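Local structure of putative metalloprotease II (Bacteroides fragilis, 4ON1) at residues G100-D105 / R157-K162; L21-M26 / I45-G50; W54-K59 / D82-I87; Y92-L97 / D105-K110. The protein binds zinc and probably acts as a metalloendopeptidase, carrying a fragilysin-type N-terminal domain alongside its metallopeptidase region. All blocks are in the same frame, centred on the assembly; numbering follows the deposited sequence.

Interaction 1. Residues G100-D105 / R157-K162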
loop_
_atom_site.group_PDB
_atom_site.type_symbol
_atom_site.label_atom_id
_atom_site.label_comp_id
_atom_site.label_asym_id
_atom_site.label_seq_id
_atom_site.Cartn_x
_atom_site.Cartn_y
_atom_site.Cartn_z
ATOM N N GLY A 100 -6.911 -17.403 -11.321
ATOM C CA GLY A 100 -6.162 -18.639 -11.459
ATOM C C GLY A 100 -5.117 -18.832 -10.375
ATOM O O GLY A 100 -4.044 -19.379 -10.629
ATOM N N GLY A 101 -5.429 -18.377 -9.165
ATOM C CA GLY A 101 -4.503 -18.480 -8.052
ATOM C C GLY A 101 -3.505 -17.340 -7.949
ATOM O O GLY A 101 -2.815 -17.207 -6.938
ATOM N N ASP A 102 -3.416 -16.518 -8.990
ATOM C CA ASP A 102 -2.495 -15.385 -8.980
ATOM C C ASP A 102 -3.185 -14.092 -8.567
ATOM O O ASP A 102 -4.359 -13.870 -8.878
ATOM C CB ASP A 102 -1.836 -15.197 -10.351
ATOM C CG ASP A 102 -0.773 -16.241 -10.635
ATOM O OD1 ASP A 102 -0.492 -17.067 -9.739
ATOM O OD2 ASP A 102 -0.210 -16.229 -11.749
ATOM N N LEU A 103 -2.453 -13.252 -7.843
ATOM C CA LEU A 103 -2.929 -11.915 -7.525
ATOM C C LEU A 103 -2.678 -10.975 -8.714
ATOM O O LEU A 103 -1.535 -10.795 -9.148
ATOM C CB LEU A 103 -2.249 -11.393 -6.263
ATOM C CG LEU A 103 -2.766 -10.060 -5.737
ATOM C CD1 LEU A 103 -4.169 -10.260 -5.203
ATOM C CD2 LEU A 103 -1.851 -9.526 -4.644
ATOM N N ILE A 104 -3.749 -10.397 -9.245
ATOM C CA ILE A 104 -3.669 -9.582 -10.462
ATOM C C ILE A 104 -4.055 -8.127 -10.209
ATOM O O ILE A 104 -5.072 -7.856 -9.575
ATOM C CB ILE A 104 -4.585 -10.144 -11.561
ATOM C CG1 ILE A 104 -4.294 -11.634 -11.782
ATOM C CG2 ILE A 104 -4.422 -9.356 -12.854
ATOM C CD1 ILE A 104 -2.886 -11.920 -12.276
ATOM N N ASP A 105 -3.225 -7.199 -10.684
ATOM C CA ASP A 105 -3.526 -5.762 -10.622
ATOM C C ASP A 105 -3.986 -5.242 -11.985
ATOM O O ASP A 105 -3.293 -5.433 -12.987
ATOM C CB ASP A 105 -2.296 -4.965 -10.169
ATOM C CG ASP A 105 -2.468 -4.330 -8.796
ATOM O OD1 ASP A 105 -3.616 -4.215 -8.317
ATOM O OD2 ASP A 105 -1.445 -3.933 -8.200
ATOM N N ARG A 157 -2.404 -4.752 -17.019
ATOM C CA ARG A 157 -2.693 -5.911 -16.180
ATOM C C ARG A 157 -1.380 -6.526 -15.706
ATOM O O ARG A 157 -0.597 -7.022 -16.511
ATOM C CB ARG A 157 -3.518 -6.930 -16.969
ATOM C CG ARG A 157 -3.915 -8.185 -16.217
ATOM C CD ARG A 157 -4.393 -9.219 -17.214
ATOM N NE ARG A 157 -5.102 -10.328 -16.588
ATOM C CZ ARG A 157 -4.508 -11.404 -16.085
ATOM N NH1 ARG A 157 -3.185 -11.509 -16.111
ATOM N NH2 ARG A 157 -5.243 -12.371 -15.549
ATOM N N ILE A 158 -1.142 -6.480 -14.401
ATOM C CA ILE A 158 0.108 -6.964 -13.826
ATOM C C ILE A 158 -0.139 -8.193 -12.959
ATOM O O ILE A 158 -0.983 -8.161 -12.065
ATOM C CB ILE A 158 0.792 -5.897 -12.957
ATOM C CG1 ILE A 158 0.913 -4.579 -13.716
ATOM C CG2 ILE A 158 2.166 -6.386 -12.513
ATOM C CD1 ILE A 158 1.906 -4.659 -14.856
ATOM N N ASP A 159 0.604 -9.266 -13.206
ATOM C CA ASP A 159 0.527 -10.426 -12.331
ATOM C C ASP A 159 1.487 -10.234 -11.159
ATOM O O ASP A 159 2.692 -10.433 -11.298
ATOM C CB ASP A 159 0.854 -11.707 -13.101
ATOM C CG ASP A 159 0.425 -12.962 -12.361
ATOM O OD1 ASP A 159 -0.039 -13.910 -13.032
ATOM O OD2 ASP A 159 0.555 -13.008 -11.119
ATOM N N ILE A 160 0.947 -9.843 -10.008
ATOM C CA ILE A 160 1.767 -9.577 -8.828
ATOM C C ILE A 160 2.470 -10.841 -8.342
ATOM O O ILE A 160 3.654 -10.826 -8.002
ATOM C CB ILE A 160 0.912 -9.014 -7.667
ATOM C CG1 ILE A 160 0.128 -7.774 -8.114
ATOM C CG2 ILE A 160 1.775 -8.720 -6.431
ATOM C CD1 ILE A 160 1.001 -6.629 -8.584
ATOM N N THR A 161 1.727 -11.939 -8.315
ATOM C CA THR A 161 2.267 -13.212 -7.870
ATOM C C THR A 161 3.490 -13.613 -8.691
ATOM O O THR A 161 4.502 -14.039 -8.139
ATOM C CB THR A 161 1.197 -14.303 -7.934
ATOM O OG1 THR A 161 0.117 -13.944 -7.061
ATOM C CG2 THR A 161 1.773 -15.651 -7.517
ATOM N N LYS A 162 3.394 -13.465 -10.008
ATOM C CA LYS A 162 4.524 -13.740 -10.889
ATOM C C LYS A 162 5.694 -12.810 -10.603
ATOM O O LYS A 162 6.835 -13.259 -10.479
ATOM C CB LYS A 162 4.110 -13.602 -12.353
ATOM C CG LYS A 162 4.023 -14.908 -13.116
ATOM C CD LYS A 162 2.677 -15.577 -12.961
ATOM C CE LYS A 162 2.430 -16.561 -14.100
ATOM N NZ LYS A 162 2.341 -15.868 -15.422
#

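Interaction 2. Residues L21-M26 / I45-G50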
loop_
_atom_site.group_PDB
_atom_site.type_symbol
_atom_site.label_atom_id
_atom_site.label_comp_id
_atom_site.label_asym_id
_atom_site.label_seq_id
_atom_site.Cartn_x
_atom_site.Cartn_y
_atom_site.Cartn_z
ATOM N N LEU A 21 -18.524 -4.810 -16.398
ATOM C CA LEU A 21 -17.191 -4.285 -16.611
ATOM C C LEU A 21 -16.359 -5.310 -17.358
ATOM O O LEU A 21 -16.179 -6.438 -16.892
ATOM C CB LEU A 21 -16.542 -3.918 -15.269
ATOM C CG LEU A 21 -15.189 -3.201 -15.274
ATOM C CD1 LEU A 21 -15.277 -1.872 -16.015
ATOM C CD2 LEU A 21 -14.706 -2.979 -13.847
ATOM N N ASN A 22 -15.881 -4.919 -18.535
ATOM C CA ASN A 22 -14.984 -5.757 -19.321
ATOM C C ASN A 22 -13.553 -5.376 -18.976
ATOM O O ASN A 22 -13.073 -4.317 -19.367
ATOM C CB ASN A 22 -15.263 -5.596 -20.821
ATOM C CG ASN A 22 -14.430 -6.536 -21.681
ATOM O OD1 ASN A 22 -13.312 -6.906 -21.323
ATOM N ND2 ASN A 22 -14.975 -6.922 -22.826
ATOM N N LEU A 23 -12.887 -6.250 -18.229
ATOM C CA LEU A 23 -11.553 -5.976 -17.711
ATOM C C LEU A 23 -10.513 -5.791 -18.813
ATOM O O LEU A 23 -9.521 -5.085 -18.626
ATOM C CB LEU A 23 -11.122 -7.102 -16.764
ATOM C CG LEU A 23 -11.909 -7.216 -15.450
ATOM C CD1 LEU A 23 -11.638 -8.544 -14.768
ATOM C CD2 LEU A 23 -11.544 -6.067 -14.518
ATOM N N ARG A 24 -10.731 -6.424 -19.958
ATOM C CA ARG A 24 -9.793 -6.290 -21.063
ATOM C C ARG A 24 -9.902 -4.932 -21.764
ATOM O O ARG A 24 -8.894 -4.355 -22.169
ATOM C CB ARG A 24 -10.017 -7.406 -22.088
ATOM C CG ARG A 24 -9.519 -8.772 -21.659
ATOM C CD ARG A 24 -8.577 -9.363 -22.699
ATOM N NE ARG A 24 -8.099 -10.686 -22.302
ATOM C CZ ARG A 24 -8.471 -11.822 -22.882
ATOM N NH1 ARG A 24 -9.309 -11.803 -23.910
ATOM N NH2 ARG A 24 -7.988 -12.977 -22.447
ATOM N N SER A 25 -11.119 -4.417 -21.899
ATOM C CA SER A 25 -11.334 -3.230 -22.723
ATOM C C SER A 25 -11.514 -1.959 -21.902
ATOM O O SER A 25 -11.613 -0.869 -22.459
ATOM C CB SER A 25 -12.555 -3.425 -23.625
ATOM O OG SER A 25 -13.731 -3.527 -22.840
ATOM N N MET A 26 -11.571 -2.089 -20.583
ATOM C CA MET A 26 -11.915 -0.936 -19.757
ATOM C C MET A 26 -10.787 0.094 -19.733
ATOM O O MET A 26 -9.605 -0.256 -19.770
ATOM C CB MET A 26 -12.239 -1.375 -18.329
ATOM C CG MET A 26 -11.027 -1.796 -17.536
ATOM S SD MET A 26 -11.416 -2.217 -15.837
ATOM C CE MET A 26 -9.774 -2.677 -15.281
ATOM N N ILE A 45 -21.076 -6.612 -9.253
ATOM C CA ILE A 45 -20.533 -6.304 -10.567
ATOM C C ILE A 45 -20.290 -7.574 -11.362
ATOM O O ILE A 45 -19.714 -8.528 -10.845
ATOM C CB ILE A 45 -19.196 -5.549 -10.459
ATOM C CG1 ILE A 45 -19.329 -4.328 -9.544
ATOM C CG2 ILE A 45 -18.682 -5.165 -11.850
ATOM C CD1 ILE A 45 -17.993 -3.760 -9.107
ATOM N N MET A 46 -20.718 -7.587 -12.618
ATOM C CA MET A 46 -20.343 -8.664 -13.514
ATOM C C MET A 46 -19.078 -8.315 -14.277
ATOM O O MET A 46 -19.040 -7.350 -15.036
ATOM C CB MET A 46 -21.458 -8.980 -14.493
ATOM C CG MET A 46 -20.959 -9.761 -15.681
ATOM S SD MET A 46 -22.189 -10.915 -16.242
ATOM C CE MET A 46 -22.123 -12.046 -14.861
ATOM N N LEU A 47 -18.037 -9.105 -14.052
ATOM C CA LEU A 47 -16.757 -8.882 -14.693
ATOM C C LEU A 47 -16.596 -9.821 -15.872
ATOM O O LEU A 47 -17.090 -10.950 -15.856
ATOM C CB LEU A 47 -15.616 -9.088 -13.695
ATOM C CG LEU A 47 -15.638 -8.163 -12.481
ATOM C CD1 LEU A 47 -14.623 -8.624 -11.440
ATOM C CD2 LEU A 47 -15.346 -6.741 -12.920
ATOM N N GLN A 48 -15.898 -9.350 -16.897
ATOM C CA GLN A 48 -15.539 -10.209 -18.015
ATOM C C GLN A 48 -14.051 -10.080 -18.308
ATOM O O GLN A 48 -13.503 -8.972 -18.345
ATOM C CB GLN A 48 -16.349 -9.872 -19.272
ATOM C CG GLN A 48 -15.859 -10.623 -20.520
ATOM C CD GLN A 48 -16.633 -10.283 -21.782
ATOM O OE1 GLN A 48 -17.482 -9.389 -21.788
ATOM N NE2 GLN A 48 -16.348 -11.007 -22.861
ATOM N N GLU A 49 -13.393 -11.224 -18.455
ATOM C CA GLU A 49 -12.047 -11.269 -19.002
ATOM C C GLU A 49 -11.978 -12.407 -20.018
ATOM O O GLU A 49 -12.009 -13.582 -19.649
ATOM C CB GLU A 49 -11.006 -11.444 -17.893
ATOM C CG GLU A 49 -9.569 -11.286 -18.386
ATOM C CD GLU A 49 -8.560 -11.218 -17.256
ATOM O OE1 GLU A 49 -8.369 -12.241 -16.560
ATOM O OE2 GLU A 49 -7.960 -10.139 -17.065
ATOM N N GLY A 50 -11.910 -12.053 -21.299
ATOM C CA GLY A 50 -11.963 -13.040 -22.363
ATOM C C GLY A 50 -13.262 -13.817 -22.325
ATOM O O GLY A 50 -14.339 -13.218 -22.318
HETATM O O HOH W 1 -12.795 -9.403 -22.236
#

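Interaction 3. Residues W54-K59 / D82-I87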
loop_
_atom_site.group_PDB
_atom_site.type_symbol
_atom_site.label_atom_id
_atom_site.label_comp_id
_atom_site.label_asym_id
_atom_site.label_seq_id
_atom_site.Cartn_x
_atom_site.Cartn_y
_atom_site.Cartn_z
ATOM N N TRP A 54 -17.912 -13.534 -14.578
ATOM C CA TRP A 54 -18.296 -13.881 -13.214
ATOM C C TRP A 54 -18.721 -12.647 -12.440
ATOM O O TRP A 54 -18.398 -11.518 -12.823
ATOM C CB TRP A 54 -17.144 -14.592 -12.496
ATOM C CG TRP A 54 -15.990 -13.695 -12.117
ATOM C CD1 TRP A 54 -15.719 -13.186 -10.878
ATOM C CD2 TRP A 54 -14.954 -13.207 -12.987
ATOM N NE1 TRP A 54 -14.578 -12.417 -10.922
ATOM C CE2 TRP A 54 -14.090 -12.413 -12.201
ATOM C CE3 TRP A 54 -14.672 -13.369 -14.349
ATOM C CZ2 TRP A 54 -12.964 -11.779 -12.736
ATOM C CZ3 TRP A 54 -13.554 -12.738 -14.878
ATOM C CH2 TRP A 54 -12.713 -11.954 -14.072
ATOM N N THR A 55 -19.455 -12.863 -11.354
ATOM C CA THR A 55 -19.911 -11.755 -10.525
ATOM C C THR A 55 -19.089 -11.631 -9.258
ATOM O O THR A 55 -18.600 -12.621 -8.716
ATOM C CB THR A 55 -21.383 -11.910 -10.118
ATOM O OG1 THR A 55 -21.547 -13.144 -9.406
ATOM C CG2 THR A 55 -22.267 -11.919 -11.344
ATOM N N THR A 56 -18.941 -10.400 -8.791
ATOM C CA THR A 56 -18.324 -10.146 -7.502
ATOM C C THR A 56 -19.071 -8.994 -6.857
ATOM O O THR A 56 -19.776 -8.245 -7.533
ATOM C CB THR A 56 -16.830 -9.807 -7.623
ATOM O OG1 THR A 56 -16.259 -9.694 -6.312
ATOM C CG2 THR A 56 -16.643 -8.490 -8.365
ATOM N N SER A 57 -18.946 -8.862 -5.547
ATOM C CA SER A 57 -19.552 -7.728 -4.873
ATOM C C SER A 57 -18.462 -6.942 -4.159
ATOM O O SER A 57 -17.511 -7.527 -3.658
ATOM C CB SER A 57 -20.633 -8.190 -3.897
ATOM O OG SER A 57 -20.054 -8.682 -2.706
ATOM N N ILE A 58 -18.586 -5.617 -4.127
ATOM C CA ILE A 58 -17.649 -4.797 -3.360
ATOM C C ILE A 58 -18.383 -3.653 -2.675
ATOM O O ILE A 58 -19.512 -3.319 -3.045
ATOM C CB ILE A 58 -16.514 -4.194 -4.228
ATOM C CG1 ILE A 58 -17.056 -3.134 -5.177
ATOM C CG2 ILE A 58 -15.754 -5.269 -4.988
ATOM C CD1 ILE A 58 -15.956 -2.432 -5.958
ATOM N N LYS A 59 -17.746 -3.067 -1.665
ATOM C CA LYS A 59 -18.275 -1.853 -1.065
ATOM C C LYS A 59 -17.137 -0.945 -0.657
ATOM O O LYS A 59 -15.979 -1.374 -0.562
ATOM C CB LYS A 59 -19.154 -2.153 0.147
ATOM C CG LYS A 59 -18.416 -2.773 1.300
ATOM C CD LYS A 59 -19.330 -2.938 2.510
ATOM C CE LYS A 59 -20.594 -3.705 2.158
ATOM N NZ LYS A 59 -21.439 -3.983 3.357
ATOM N N ASP A 82 -14.741 -13.055 -1.682
ATOM C CA ASP A 82 -14.652 -12.300 -2.916
ATOM C C ASP A 82 -13.174 -12.057 -3.183
ATOM O O ASP A 82 -12.688 -12.240 -4.301
ATOM C CB ASP A 82 -15.408 -10.976 -2.788
ATOM C CG ASP A 82 -16.907 -11.135 -2.962
ATOM O OD1 ASP A 82 -17.356 -12.249 -3.306
ATOM O OD2 ASP A 82 -17.637 -10.146 -2.733
ATOM N N SER A 83 -12.474 -11.647 -2.124
ATOM C CA SER A 83 -11.047 -11.345 -2.170
ATOM C C SER A 83 -10.709 -10.398 -3.319
ATOM O O SER A 83 -9.863 -10.701 -4.165
ATOM C CB SER A 83 -10.234 -12.636 -2.286
ATOM O OG SER A 83 -8.865 -12.406 -1.995
ATOM N N ILE A 84 -11.389 -9.257 -3.346
ATOM C CA ILE A 84 -11.109 -8.213 -4.325
ATOM C C ILE A 84 -10.931 -6.856 -3.631
ATOM O O ILE A 84 -11.583 -6.580 -2.626
ATOM C CB ILE A 84 -12.239 -8.150 -5.390
ATOM C CG1 ILE A 84 -12.066 -6.958 -6.334
ATOM C CG2 ILE A 84 -13.598 -8.095 -4.728
ATOM C CD1 ILE A 84 -13.039 -6.965 -7.496
ATOM N N ASN A 85 -10.037 -6.026 -4.162
ATOM C CA ASN A 85 -9.864 -4.653 -3.705
ATOM C C ASN A 85 -9.879 -3.724 -4.900
ATOM O O ASN A 85 -9.544 -4.138 -6.009
ATOM C CB ASN A 85 -8.547 -4.467 -2.939
ATOM C CG ASN A 85 -8.562 -5.125 -1.569
ATOM O OD1 ASN A 85 -7.847 -6.100 -1.327
ATOM N ND2 ASN A 85 -9.385 -4.598 -0.671
ATOM N N ALA A 86 -10.248 -2.466 -4.669
ATOM C CA ALA A 86 -10.194 -1.455 -5.716
ATOM C C ALA A 86 -9.839 -0.116 -5.116
ATOM O O ALA A 86 -10.007 0.106 -3.915
ATOM C CB ALA A 86 -11.528 -1.367 -6.470
ATOM N N ILE A 87 -9.320 0.763 -5.966
ATOM C CA ILE A 87 -8.936 2.111 -5.575
ATOM C C ILE A 87 -9.496 3.110 -6.571
ATOM O O ILE A 87 -9.373 2.898 -7.772
ATOM C CB ILE A 87 -7.403 2.240 -5.509
ATOM C CG1 ILE A 87 -6.834 1.196 -4.537
ATOM C CG2 ILE A 87 -6.996 3.640 -5.087
ATOM C CD1 ILE A 87 -5.325 1.115 -4.539
#

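Interaction 4. Residues Y92-L97 / D105-K110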
loop_
_atom_site.group_PDB
_atom_site.type_symbol
_atom_site.label_atom_id
_atom_site.label_comp_id
_atom_site.label_asym_id
_atom_site.label_seq_id
_atom_site.Cartn_x
_atom_site.Cartn_y
_atom_site.Cartn_z
ATOM N N TYR A 92 -6.474 8.097 -11.417
ATOM C CA TYR A 92 -6.286 6.704 -11.782
ATOM C C TYR A 92 -7.261 5.843 -10.991
ATOM O O TYR A 92 -7.859 6.301 -10.021
ATOM C CB TYR A 92 -4.839 6.265 -11.510
ATOM C CG TYR A 92 -4.500 6.352 -10.044
ATOM C CD1 TYR A 92 -4.788 5.297 -9.181
ATOM C CD2 TYR A 92 -3.936 7.504 -9.512
ATOM C CE1 TYR A 92 -4.505 5.377 -7.843
ATOM C CE2 TYR A 92 -3.647 7.597 -8.168
ATOM C CZ TYR A 92 -3.939 6.525 -7.341
ATOM O OH TYR A 92 -3.671 6.595 -6.002
ATOM N N ALA A 93 -7.389 4.585 -11.387
ATOM C CA ALA A 93 -8.172 3.633 -10.614
ATOM C C ALA A 93 -7.549 2.268 -10.778
ATOM O O ALA A 93 -6.847 2.015 -11.763
ATOM C CB ALA A 93 -9.637 3.618 -11.060
ATOM N N THR A 94 -7.767 1.398 -9.799
ATOM C CA THR A 94 -7.204 0.055 -9.855
ATOM C C THR A 94 -8.197 -0.957 -9.329
ATOM O O THR A 94 -9.079 -0.622 -8.547
ATOM C CB THR A 94 -5.907 -0.090 -9.010
ATOM O OG1 THR A 94 -6.237 -0.014 -7.619
ATOM C CG2 THR A 94 -4.889 0.988 -9.365
ATOM N N ILE A 95 -8.022 -2.198 -9.760
ATOM C CA ILE A 95 -8.701 -3.345 -9.195
ATOM C C ILE A 95 -7.651 -4.402 -8.947
ATOM O O ILE A 95 -6.793 -4.637 -9.798
ATOM C CB ILE A 95 -9.782 -3.937 -10.129
ATOM C CG1 ILE A 95 -10.888 -2.929 -10.422
ATOM C CG2 ILE A 95 -10.402 -5.180 -9.501
ATOM C CD1 ILE A 95 -12.094 -3.568 -11.089
ATOM N N ARG A 96 -7.697 -5.015 -7.772
ATOM C CA ARG A 96 -6.814 -6.128 -7.469
ATOM C C ARG A 96 -7.663 -7.333 -7.119
ATOM O O ARG A 96 -8.535 -7.251 -6.250
ATOM C CB ARG A 96 -5.858 -5.775 -6.321
ATOM C CG ARG A 96 -4.938 -6.912 -5.929
ATOM C CD ARG A 96 -3.904 -6.475 -4.915
ATOM N NE ARG A 96 -2.917 -5.578 -5.506
ATOM C CZ ARG A 96 -1.853 -5.111 -4.866
ATOM N NH1 ARG A 96 -1.628 -5.464 -3.608
ATOM N NH2 ARG A 96 -1.011 -4.297 -5.488
ATOM N N LEU A 97 -7.432 -8.448 -7.803
ATOM C CA LEU A 97 -8.169 -9.658 -7.480
ATOM C C LEU A 97 -7.414 -10.925 -7.864
ATOM O O LEU A 97 -6.342 -10.868 -8.470
ATOM C CB LEU A 97 -9.544 -9.629 -8.150
ATOM C CG LEU A 97 -9.645 -9.144 -9.596
ATOM C CD1 LEU A 97 -9.052 -10.145 -10.556
ATOM C CD2 LEU A 97 -11.092 -8.865 -9.958
ATOM N N ASP A 105 -3.225 -7.199 -10.684
ATOM C CA ASP A 105 -3.526 -5.762 -10.622
ATOM C C ASP A 105 -3.986 -5.242 -11.985
ATOM O O ASP A 105 -3.293 -5.433 -12.987
ATOM C CB ASP A 105 -2.296 -4.965 -10.169
ATOM C CG ASP A 105 -2.468 -4.330 -8.796
ATOM O OD1 ASP A 105 -3.616 -4.215 -8.317
ATOM O OD2 ASP A 105 -1.445 -3.933 -8.200
ATOM N N TYR A 106 -5.150 -4.599 -12.028
ATOM C CA TYR A 106 -5.584 -3.893 -13.237
ATOM C C TYR A 106 -5.470 -2.401 -12.976
ATOM O O TYR A 106 -6.046 -1.901 -12.014
ATOM C CB TYR A 106 -7.021 -4.257 -13.630
ATOM C CG TYR A 106 -7.257 -5.727 -13.881
ATOM C CD1 TYR A 106 -7.243 -6.240 -15.169
ATOM C CD2 TYR A 106 -7.500 -6.601 -12.831
ATOM C CE1 TYR A 106 -7.460 -7.583 -15.404
ATOM C CE2 TYR A 106 -7.716 -7.947 -13.054
ATOM C CZ TYR A 106 -7.694 -8.432 -14.343
ATOM O OH TYR A 106 -7.910 -9.775 -14.570
ATOM N N ILE A 107 -4.725 -1.696 -13.827
ATOM C CA ILE A 107 -4.384 -0.301 -13.573
ATOM C C ILE A 107 -4.839 0.584 -14.737
ATOM O O ILE A 107 -4.514 0.313 -15.898
ATOM C CB ILE A 107 -2.855 -0.151 -13.348
ATOM C CG1 ILE A 107 -2.400 -1.035 -12.178
ATOM C CG2 ILE A 107 -2.461 1.311 -13.149
ATOM C CD1 ILE A 107 -0.939 -1.478 -12.272
ATOM N N VAL A 108 -5.613 1.620 -14.424
ATOM C CA VAL A 108 -6.067 2.584 -15.420
ATOM C C VAL A 108 -5.808 4.013 -14.953
ATOM O O VAL A 108 -6.218 4.398 -13.866
ATOM C CB VAL A 108 -7.584 2.414 -15.738
ATOM C CG1 VAL A 108 -7.822 1.161 -16.533
ATOM C CG2 VAL A 108 -8.420 2.366 -14.458
ATOM N N TYR A 109 -5.131 4.795 -15.791
ATOM C CA TYR A 109 -4.898 6.213 -15.528
ATOM C C TYR A 109 -5.779 7.081 -16.413
ATOM O O TYR A 109 -6.013 6.748 -17.569
ATOM C CB TYR A 109 -3.430 6.569 -15.755
ATOM C CG TYR A 109 -2.553 6.308 -14.552
ATOM C CD1 TYR A 109 -2.260 5.012 -14.146
ATOM C CD2 TYR A 109 -2.013 7.363 -13.830
ATOM C CE1 TYR A 109 -1.458 4.777 -13.042
ATOM C CE2 TYR A 109 -1.206 7.139 -12.740
ATOM C CZ TYR A 109 -0.935 5.845 -12.347
ATOM O OH TYR A 109 -0.133 5.629 -11.258
ATOM N N LYS A 110 -6.277 8.188 -15.873
ATOM C CA LYS A 110 -7.166 9.044 -16.651
ATOM C C LYS A 110 -6.429 9.711 -17.805
ATOM O O LYS A 110 -6.931 9.768 -18.933
ATOM C CB LYS A 110 -7.824 10.104 -15.772
ATOM C CG LYS A 110 -8.760 11.006 -16.563
ATOM C CD LYS A 110 -9.541 11.962 -15.676
ATOM C CE LYS A 110 -8.616 12.814 -14.838
ATOM N NZ LYS A 110 -9.373 13.804 -14.016
#

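Interaction 1. Residues G100-D105 / R157-K162
Asp-105 and Ile-158 form a hydrogen-bonded antiparallel pair, their backbones joined by two bonds, Asp-105 N to Ile-158 O and Ile-158 N to Asp-105 O, both 2.8 Å. This ladder joins strands 102-109 and 153-159 in the fragilysin-type N-terminal domain. Beyond Asp-159 the backbone of segment 157-162 turns into helix 160-165, yet pairing continues: Ile-160 N gives its hydrogen to Leu-103 O, and the hydroxyl of Thr-161 stands in for a strand carbonyl, accepting from Leu-103 N at 2.8 Å along an almost linear path (173°). Asp-159 is the N-cap of the helix; its OD2 takes the hydrogen of Lys-162 N from above the carboxylate plane. The carboxylate of Asp-102 crosses that of Asp-159, their planes 68° apart, with OD2 of Asp-102 2.7 Å from OD1 of Asp-159. The aliphatic part of Lys-162 lies against the same Asp-102 oxygen. Packing follows on both sides of the ladder. Leu-103 and Ile-160 lie side by side, while Ile-160 CD1 reaches the Asp-105 carboxylate, which is held by Arg-96. Arg-157, extended from CG to NE and salt-bridged to Glu-49, spreads its guanidinium across Ile-104, whose CG2 sits 3.8 Å above the plane, over its centre.

Interaction 2. Residues L21-M26 / I45-G50
Leu-21 and Asn-22 pair in parallel with Leu-47 and Gln-48 through three backbone hydrogen bonds, Leu-21 N to Met-46 O, Gln-48 N to Leu-21 O and Leu-23 N to Gln-48 O. Helix 28-35 connects the two strands along the chain, a beta-alpha-beta unit. On one face of the ladder, Leu-21 and Leu-47 run side by side in the same direction, with Leu-47 CD2 3.9 Å from Leu-21 CB; Leu-23 crosses the same leucine. On the other face the amides of Asn-22 and Gln-48 stack, their planes 22° apart. Each amide is also engaged at its end: Gln-48 NE2 donates to Gly-50 O at 3.0 Å, and Asn-22 OD1 accepts from Arg-24 N in an Asx turn as the chain leaves the strand. A water bridges this OD1 to Gly-50 N. Arg-24 bends at chi2 (-126°), which lays its guanidinium over the backbone of Gly-50, with NH1 3.3 Å from Gly-50 CA.

Interaction 3. Residues W54-K59 / D82-I87
Thr-56 and Ile-84 reach toward each other tip to tip, the threonine OG1 coming 3.5 Å from CG2 of the isoleucine. Ile-58, two residues further along the same strand, crosses Ile-84 at about a right angle and meets that same methyl with its own CG2 at 3.6 Å. The CG2 branch of Ile-84 is thus shared by Thr-56 and Ile-58, while its CD1 passes near the CG2 methyls of both. CG1 of Ile-84 lies anti to the backbone N (chi1 173°), an orientation that leaves CG2 on the side where the two partners converge. Strands 52-68 and 84-88 do not pair here: their axes stay 8.0 Å apart at 52°, and strand 71-78 pairs with each of them. No backbone-to-backbone bond joins the two segments, and side chains bridge the gap, with Ser-57 N the one backbone donor. Further packing comes from strand 92-99, whose Ile-95 and Leu-97 also touch Ile-84. At the margin, Asp-82 crosses Thr-56 obliquely and turns its carboxylate to Ser-57. The serine hydroxyl donates to Asp-82 OD2 at 2.8 Å, arriving nearly along the C-O axis, and Ser-57 N adds a weak bond to the same oxygen. Gln-79 N is a further donor to it. The chemistry therefore combines mainly apolar methyl contacts, the Thr-56 hydroxyl against them, with a polar margin at poorly ordered Asp-82, whose bonds may be less firm than their lengths suggest.

Interaction 4. Residues Y92-L97 / D105-K110
The Tyr-109 ring takes CB of Tyr-92 over the centre of one face, a CH-pi contact with CB 3.7 Å from the ring centroid and only 5° off the normal. The two phenol rings themselves meet obliquely, and their hydroxyls bond elsewhere, that of Tyr-92 to Glu-68 and Thr-221, that of Tyr-109 to His-218 on helix 217-230. Tyr-106 is approached at its edge, by the carbonyl oxygen of Ile-95 in the ring plane and by CD1 of Leu-97, 3.6 Å from CE2; its OH bonds to Glu-49. The Arg-96 guanidinium meets the carboxylate of Asp-105 side-on, NE to OD1 at 3.2 Å and NH2 to OD2 at 2.8 Å. Both oxygens lie near the guanidinium plane, but the carboxylate is turned 52° from it; a bend at chi3 (-70°) brings the group round. The backbones of strands 92-99 and 102-109 form an antiparallel beta hairpin, bonded in both directions at Ala-93 with Val-108 and at Ile-95 with Tyr-106. With two bonds fixing its rotation, the Arg-96 guanidinium probably balances the charge of the buried Asp-105, so that this face carries an ion pair at one end and the tyrosine pair at the other, with Thr-94 and Ile-107 between.

In the fold
All four contacts lie in the fragilysin-type N-terminal domain, away from the zinc site. Interaction 2 closes first along the chain and interaction 3 follows; interactions 4 and 1 then alternate their segments and share Asp-105 on strand 102-109. From strand 84-88 the order across the sheet is 92-99, 102-109 and 153-159, which places interaction 4 between interactions 3 and 1. Interactions 2 and 3 meet where strands 43-49 and 52-68 pair. Centres lie about 12 to 16 Å apart. Glu-49 of interaction 2 links three of them, bonding to Tyr-106 of interaction 4 and Arg-157 of interaction 1, so a strand early in the domain is tied by polar side chains to its later ones.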